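Local atomic coordinates of UDP-L-Rhamnose Synthase (Acanthamoeba polyphaga mimivirus, PDB entry 7JID), a protein that acts as a UDP-L-rhamnose synthase, an oxidoreductase that binds NADP and UDP-rhamnose in neighbouring pockets. Residues 59-64 with 71-76; 84-89 with 137-142. One frame throughout, in Å; residues are numbered along the deposited sequence.

Contact 1: 59-64 with 71-76; sequences IGRTHG and DYLEQS. With NAP (NADP nicotinamide-adenine-dinucleotide phosphate), chain D.
Tyr72 and Arg61 meet because each sends its CG to the far side of CB from the backbone N (chi1 166° for Tyr72, -170° for Arg61). The tyrosine ring thereby slides against the His63-Gly64 peptide. Gly64 CA stands over one face in a CH-pi contact, displaced toward the rim and 3.5 Å from Tyr72 CD2. Arg61 CG comes to Tyr72 CE1 at a slant, at 3.8 Å, with the guanidinium steeply inclined to the ring. Leu73 crosses Arg61 at about a right angle: Leu73 CD1 lies 3.3 Å from Arg61 O, while Leu73 CD2 reaches Arg61 CG at 3.9 Å. The arginine chain bends at chi2 and chi3, which turns its guanidinium edge to the 2'-phosphate of NADP, where NH1 of Arg61 makes an almost straight hydrogen bond of 2.8 Å to O3X. Arg61 NE is taken by a salt bridge to Asp85, and Tyr72 OH is hydrogen-bonded to Glu81. On the pyrophosphate, His63 NE2 meets O2A of NADP at 2.9 Å in the plane of the imidazole. Van der Waals and CH-pi packing thus shapes the loop, while Arg61 NH1 and His63 NE2 bond to the cofactor's phosphates. Because the 2'-phosphate distinguishes NADP from NAD, the Arg61 bond probably contributes to cofactor choice.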
# COMPACT_ATOMS: atom_id res chain seq x y z
N ILE A 59 10.02 -0.37 -12.54
CA ILE A 59 9.83 -1.60 -11.75
C ILE A 59 8.33 -1.84 -11.58
O ILE A 59 7.52 -0.89 -11.55
CB ILE A 59 10.53 -1.60 -10.39
CG1 ILE A 59 9.87 -0.62 -9.42
CG2 ILE A 59 12.03 -1.35 -10.57
CD1 ILE A 59 10.46 -0.57 -8.03
N GLY A 60 8.03 -3.09 -11.29
CA GLY A 60 6.69 -3.51 -10.84
C GLY A 60 6.51 -4.99 -11.01
O GLY A 60 7.42 -5.67 -11.52
N ARG A 61 5.36 -5.47 -10.58
CA ARG A 61 5.04 -6.91 -10.62
C ARG A 61 3.74 -7.04 -11.38
O ARG A 61 2.72 -6.59 -10.88
CB ARG A 61 5.03 -7.50 -9.21
CG ARG A 61 4.94 -9.02 -9.20
CD ARG A 61 6.20 -9.73 -9.68
NE ARG A 61 7.40 -9.06 -9.20
CZ ARG A 61 8.61 -9.20 -9.70
NH1 ARG A 61 9.61 -8.48 -9.22
NH2 ARG A 61 8.84 -10.04 -10.71
N THR A 62 3.82 -7.54 -12.62
CA THR A 62 2.71 -7.40 -13.61
C THR A 62 2.45 -8.71 -14.35
O THR A 62 1.55 -8.70 -15.22
CB THR A 62 2.99 -6.30 -14.62
OG1 THR A 62 4.16 -6.65 -15.38
CG2 THR A 62 3.09 -4.95 -13.93
N HIS A 63 3.19 -9.74 -13.99
CA HIS A 63 3.14 -11.10 -14.61
C HIS A 63 4.08 -11.97 -13.81
O HIS A 63 4.97 -11.43 -13.11
CB HIS A 63 3.58 -11.09 -16.09
CG HIS A 63 4.97 -10.60 -16.28
ND1 HIS A 63 6.05 -11.46 -16.47
CD2 HIS A 63 5.47 -9.35 -16.29
CE1 HIS A 63 7.15 -10.74 -16.58
NE2 HIS A 63 6.83 -9.44 -16.44
N GLY A 64 4.02 -13.26 -14.06
CA GLY A 64 4.93 -14.19 -13.38
C GLY A 64 4.59 -15.60 -13.79
O GLY A 64 3.84 -15.80 -14.75
N ASP A 71 -3.17 -10.88 -14.00
CA ASP A 71 -3.93 -11.93 -13.30
C ASP A 71 -3.03 -12.63 -12.27
O ASP A 71 -3.54 -13.22 -11.30
CB ASP A 71 -4.48 -12.93 -14.32
CG ASP A 71 -5.80 -12.48 -14.91
OD1 ASP A 71 -6.20 -11.35 -14.61
OD2 ASP A 71 -6.48 -13.35 -15.52
N TYR A 72 -1.72 -12.59 -12.48
CA TYR A 72 -0.69 -13.24 -11.65
C TYR A 72 -0.94 -12.79 -10.21
O TYR A 72 -0.79 -13.58 -9.27
CB TYR A 72 0.70 -12.84 -12.14
CG TYR A 72 1.81 -13.17 -11.17
CD1 TYR A 72 2.41 -12.21 -10.37
CD2 TYR A 72 2.25 -14.47 -11.07
CE1 TYR A 72 3.39 -12.53 -9.45
CE2 TYR A 72 3.25 -14.81 -10.17
CZ TYR A 72 3.84 -13.84 -9.39
OH TYR A 72 4.81 -14.23 -8.49
N LEU A 73 -1.27 -11.50 -9.99
CA LEU A 73 -1.37 -10.93 -8.62
C LEU A 73 -2.63 -11.35 -7.89
O LEU A 73 -2.71 -11.05 -6.70
CB LEU A 73 -1.31 -9.40 -8.66
CG LEU A 73 -0.06 -8.84 -9.33
CD1 LEU A 73 -0.24 -7.37 -9.66
CD2 LEU A 73 1.13 -9.07 -8.43
N GLU A 74 -3.58 -12.05 -8.54
CA GLU A 74 -4.85 -12.41 -7.87
C GLU A 74 -4.69 -13.71 -7.05
O GLU A 74 -5.57 -13.97 -6.22
CB GLU A 74 -5.97 -12.51 -8.90
CG GLU A 74 -6.16 -11.23 -9.72
CD GLU A 74 -6.50 -10.01 -8.89
OE1 GLU A 74 -6.84 -10.18 -7.69
OE2 GLU A 74 -6.42 -8.87 -9.43
N GLN A 75 -3.60 -14.44 -7.26
CA GLN A 75 -3.33 -15.73 -6.57
C GLN A 75 -3.06 -15.49 -5.07
O GLN A 75 -2.36 -14.50 -4.71
CB GLN A 75 -2.09 -16.41 -7.12
CG GLN A 75 -2.07 -16.57 -8.62
CD GLN A 75 -0.79 -17.25 -9.00
OE1 GLN A 75 -0.66 -18.48 -8.86
NE2 GLN A 75 0.20 -16.47 -9.43
N SER A 76 -3.54 -16.39 -4.21
CA SER A 76 -3.23 -16.36 -2.76
C SER A 76 -1.72 -16.31 -2.55
O SER A 76 -1.00 -17.04 -3.24
CB SER A 76 -3.84 -17.54 -2.05
OG SER A 76 -3.86 -17.28 -0.65
PA NAP D . 8.99 -6.06 -16.75
O1A NAP D . 9.63 -6.48 -18.05
O2A NAP D . 8.43 -7.11 -15.84
O5B NAP D . 10.14 -5.22 -16.04
C5B NAP D . 10.06 -4.92 -14.65
C4B NAP D . 11.42 -4.87 -13.95
O4B NAP D . 11.29 -4.40 -12.62
C3B NAP D . 12.01 -6.27 -13.93
O3B NAP D . 13.35 -6.08 -14.44
C2B NAP D . 11.99 -6.60 -12.44
O2B NAP D . 13.17 -7.27 -12.11
C1B NAP D . 12.03 -5.24 -11.75
N9A NAP D . 11.55 -5.14 -10.39
C8A NAP D . 10.34 -5.45 -9.94
N7A NAP D . 10.24 -5.18 -8.63
C5A NAP D . 11.42 -4.70 -8.24
C6A NAP D . 11.95 -4.28 -7.00
N6A NAP D . 11.18 -4.32 -5.93
N1A NAP D . 13.26 -3.85 -6.99
C2A NAP D . 13.97 -3.83 -8.13
N3A NAP D . 13.57 -4.22 -9.34
C4A NAP D . 12.27 -4.65 -9.41
O3 NAP D . 7.80 -4.98 -16.88
PN NAP D . 7.76 -3.68 -17.84
O1N NAP D . 6.50 -3.97 -18.64
O2N NAP D . 9.04 -3.23 -18.40
O5D NAP D . 7.24 -2.60 -16.80
C5D NAP D . 7.96 -1.66 -16.02
C4D NAP D . 7.02 -1.20 -14.86
O4D NAP D . 6.85 0.17 -14.97
C3D NAP D . 5.66 -1.83 -15.05
O3D NAP D . 4.78 -1.65 -13.88
C2D NAP D . 5.37 -1.03 -16.34
O2D NAP D . 4.03 -0.95 -16.83
C1D NAP D . 5.85 0.36 -15.99
P2B NAP D . 13.14 -8.72 -11.47
O1X NAP D . 12.86 -9.71 -12.52
O2X NAP D . 14.62 -8.76 -11.06
O3X NAP D . 12.17 -8.85 -10.28

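Contact 2: 84-89 with 137-142; sequences KDNLYG and SSYSVV. With NAP (NADP nicotinamide-adenine-dinucleotide phosphate), chain D.
Two side-by-side helices of the NADP-binding Rossmann fold, 79-99 and 138-150, meet here, and the second carries Tyr139 and Lys143 at the YxxxK spacing familiar from short-chain dehydrogenases/reductases. The short segments run almost parallel, 5° apart, with their axes 10.1 Å from each other. Val142 contributes the most buried surface: its CG1, set opposite the backbone N (chi1 170°), rests on Leu87 CB at 3.8 Å and on Asn86 CB at 3.9 Å. One turn earlier on helix 138-150, Tyr139 CD1 lies 3.9 Å from Asn86 ND2, the amide standing nearly perpendicular to the ring. That amide is held from both ends, since ND2 bonds to Asn82 OD1 and OD1 accepts from Arg61 N, which should fix its rotation. Tyr139 OH hydrogen-bonds to O4' of the bound UDP-rhamnose. On the cofactor side, Asp85 OD1 accepts from the adenine N6A of NADP at 2.9 Å. Helix 79-99 widens here into a pi-type turn, in which Gly89 N reaches back to Lys84 O over 2.8 Å. Ser137 caps the start of the other helix, its OG accepting from Ser140 N at 3.0 Å. Thr146 OG1 lies within hydrogen-bonding reach of both Asn86 O and Val142 O, which must share its one proton, and so bridges the helices. The two helices follow the adjacent parallel strands 54-57 and 103-109, and they also face the second subunit, whose Phe145 ring meets Tyr88 and whose Leu79 and Val80 pack on Ser138 and Val141.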
# COMPACT_ATOMS: atom_id res chain seq x y z
N LYS A 84 4.81 -4.89 -2.40
CA LYS A 84 6.28 -4.71 -2.36
C LYS A 84 6.73 -3.98 -3.64
O LYS A 84 7.53 -2.99 -3.56
CB LYS A 84 6.98 -6.07 -2.29
CG LYS A 84 8.51 -5.99 -2.27
CD LYS A 84 9.22 -7.28 -2.60
CE LYS A 84 8.81 -8.44 -1.74
NZ LYS A 84 9.33 -9.67 -2.39
N ASP A 85 6.36 -4.50 -4.81
CA ASP A 85 6.96 -4.05 -6.07
C ASP A 85 6.19 -2.87 -6.64
O ASP A 85 6.80 -2.10 -7.39
CB ASP A 85 7.09 -5.22 -7.05
CG ASP A 85 8.01 -6.33 -6.58
OD1 ASP A 85 8.93 -6.07 -5.76
OD2 ASP A 85 7.82 -7.50 -7.06
N ASN A 86 4.87 -2.80 -6.40
CA ASN A 86 3.98 -1.86 -7.11
C ASN A 86 3.66 -0.65 -6.22
O ASN A 86 3.05 0.28 -6.78
CB ASN A 86 2.68 -2.54 -7.55
CG ASN A 86 2.94 -3.57 -8.62
OD1 ASN A 86 3.80 -3.37 -9.47
ND2 ASN A 86 2.08 -4.60 -8.68
N LEU A 87 4.03 -0.68 -4.93
CA LEU A 87 3.82 0.49 -4.05
C LEU A 87 5.07 0.73 -3.21
O LEU A 87 5.63 1.86 -3.26
CB LEU A 87 2.57 0.27 -3.20
CG LEU A 87 2.11 1.46 -2.38
CD1 LEU A 87 0.61 1.36 -2.16
CD2 LEU A 87 2.85 1.54 -1.05
N TYR A 88 5.42 -0.21 -2.33
CA TYR A 88 6.51 0.04 -1.36
C TYR A 88 7.82 0.44 -2.05
O TYR A 88 8.43 1.49 -1.62
CB TYR A 88 6.69 -1.12 -0.39
CG TYR A 88 7.68 -0.81 0.71
CD1 TYR A 88 7.37 0.11 1.71
CD2 TYR A 88 8.96 -1.31 0.68
CE1 TYR A 88 8.28 0.45 2.69
CE2 TYR A 88 9.88 -0.99 1.67
CZ TYR A 88 9.56 -0.07 2.66
OH TYR A 88 10.49 0.30 3.58
N GLY A 89 8.34 -0.35 -2.99
CA GLY A 89 9.60 -0.05 -3.69
C GLY A 89 9.56 1.36 -4.28
O GLY A 89 10.47 2.17 -4.03
N SER A 137 -9.09 -4.82 -10.50
CA SER A 137 -7.95 -5.77 -10.43
C SER A 137 -7.15 -5.38 -9.17
O SER A 137 -7.10 -4.18 -8.80
CB SER A 137 -7.10 -5.79 -11.65
OG SER A 137 -6.43 -4.54 -11.80
N SER A 138 -6.44 -6.33 -8.59
CA SER A 138 -5.58 -6.05 -7.41
C SER A 138 -4.43 -5.12 -7.83
O SER A 138 -4.08 -4.19 -7.06
CB SER A 138 -5.11 -7.32 -6.77
OG SER A 138 -6.22 -7.99 -6.17
N TYR A 139 -3.93 -5.32 -9.05
CA TYR A 139 -2.90 -4.43 -9.68
C TYR A 139 -3.41 -3.00 -9.67
O TYR A 139 -2.74 -2.04 -9.21
CB TYR A 139 -2.63 -4.82 -11.12
CG TYR A 139 -1.70 -3.88 -11.84
CD1 TYR A 139 -0.32 -3.92 -11.64
CD2 TYR A 139 -2.19 -2.99 -12.78
CE1 TYR A 139 0.52 -3.06 -12.32
CE2 TYR A 139 -1.34 -2.12 -13.48
CZ TYR A 139 0.02 -2.18 -13.26
OH TYR A 139 0.84 -1.32 -13.96
N SER A 140 -4.61 -2.80 -10.20
CA SER A 140 -5.15 -1.44 -10.41
C SER A 140 -5.39 -0.79 -9.05
O SER A 140 -5.13 0.42 -8.85
CB SER A 140 -6.38 -1.41 -11.27
OG SER A 140 -6.04 -1.65 -12.63
N VAL A 141 -5.82 -1.59 -8.09
CA VAL A 141 -6.10 -1.08 -6.71
C VAL A 141 -4.80 -0.56 -6.09
O VAL A 141 -4.76 0.59 -5.65
CB VAL A 141 -6.72 -2.17 -5.85
CG1 VAL A 141 -6.77 -1.66 -4.40
CG2 VAL A 141 -8.13 -2.48 -6.35
N VAL A 142 -3.77 -1.37 -6.10
CA VAL A 142 -2.48 -1.01 -5.46
C VAL A 142 -1.88 0.18 -6.21
O VAL A 142 -1.46 1.15 -5.57
CB VAL A 142 -1.54 -2.21 -5.38
CG1 VAL A 142 -0.13 -1.78 -4.95
CG2 VAL A 142 -2.10 -3.24 -4.42
PA NAP D . 8.99 -6.06 -16.75
O1A NAP D . 9.63 -6.48 -18.05
O2A NAP D . 8.43 -7.11 -15.84
O5B NAP D . 10.14 -5.22 -16.04
C5B NAP D . 10.06 -4.92 -14.65
C4B NAP D . 11.42 -4.87 -13.95
O4B NAP D . 11.29 -4.40 -12.62
C3B NAP D . 12.01 -6.27 -13.93
O3B NAP D . 13.35 -6.08 -14.44
C2B NAP D . 11.99 -6.60 -12.44
O2B NAP D . 13.17 -7.27 -12.11
C1B NAP D . 12.03 -5.24 -11.75
N9A NAP D . 11.55 -5.14 -10.39
C8A NAP D . 10.34 -5.45 -9.94
N7A NAP D . 10.24 -5.18 -8.63
C5A NAP D . 11.42 -4.70 -8.24
C6A NAP D . 11.95 -4.28 -7.00
N6A NAP D . 11.18 -4.32 -5.93
N1A NAP D . 13.26 -3.85 -6.99
C2A NAP D . 13.97 -3.83 -8.13
N3A NAP D . 13.57 -4.22 -9.34
C4A NAP D . 12.27 -4.65 -9.41
O3 NAP D . 7.80 -4.98 -16.88
PN NAP D . 7.76 -3.68 -17.84
O1N NAP D . 6.50 -3.97 -18.64
O2N NAP D . 9.04 -3.23 -18.40
O5D NAP D . 7.24 -2.60 -16.80
C5D NAP D . 7.96 -1.66 -16.02
C4D NAP D . 7.02 -1.20 -14.86
O4D NAP D . 6.85 0.17 -14.97
C3D NAP D . 5.66 -1.83 -15.05
O3D NAP D . 4.78 -1.65 -13.88
C2D NAP D . 5.37 -1.03 -16.34
O2D NAP D . 4.03 -0.95 -16.83
C1D NAP D . 5.85 0.36 -15.99
P2B NAP D . 13.14 -8.72 -11.47
O1X NAP D . 12.86 -9.71 -12.52
O2X NAP D . 14.62 -8.76 -11.06
O3X NAP D . 12.17 -8.85 -10.28

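Both contacts touch NADP and lie on the same side of the chain's centre, yet they differ in burial. Contact 1 is partly buried and joins two parts of a single loop after strand 54-57; contact 2 is fully buried and joins two helices far apart in sequence. The first mixes backbone-to-ring packing with phosphate-binding side chains, whereas the second is mainly aliphatic, with one amide beside an aromatic ring. They meet directly: the Arg61-Asp85 salt bridge links the phosphate-binding arginine to the adenine-binding aspartate, and Glu74 OE2 probably accepts a hydrogen bond from Ser138 N at the start of helix 138-150.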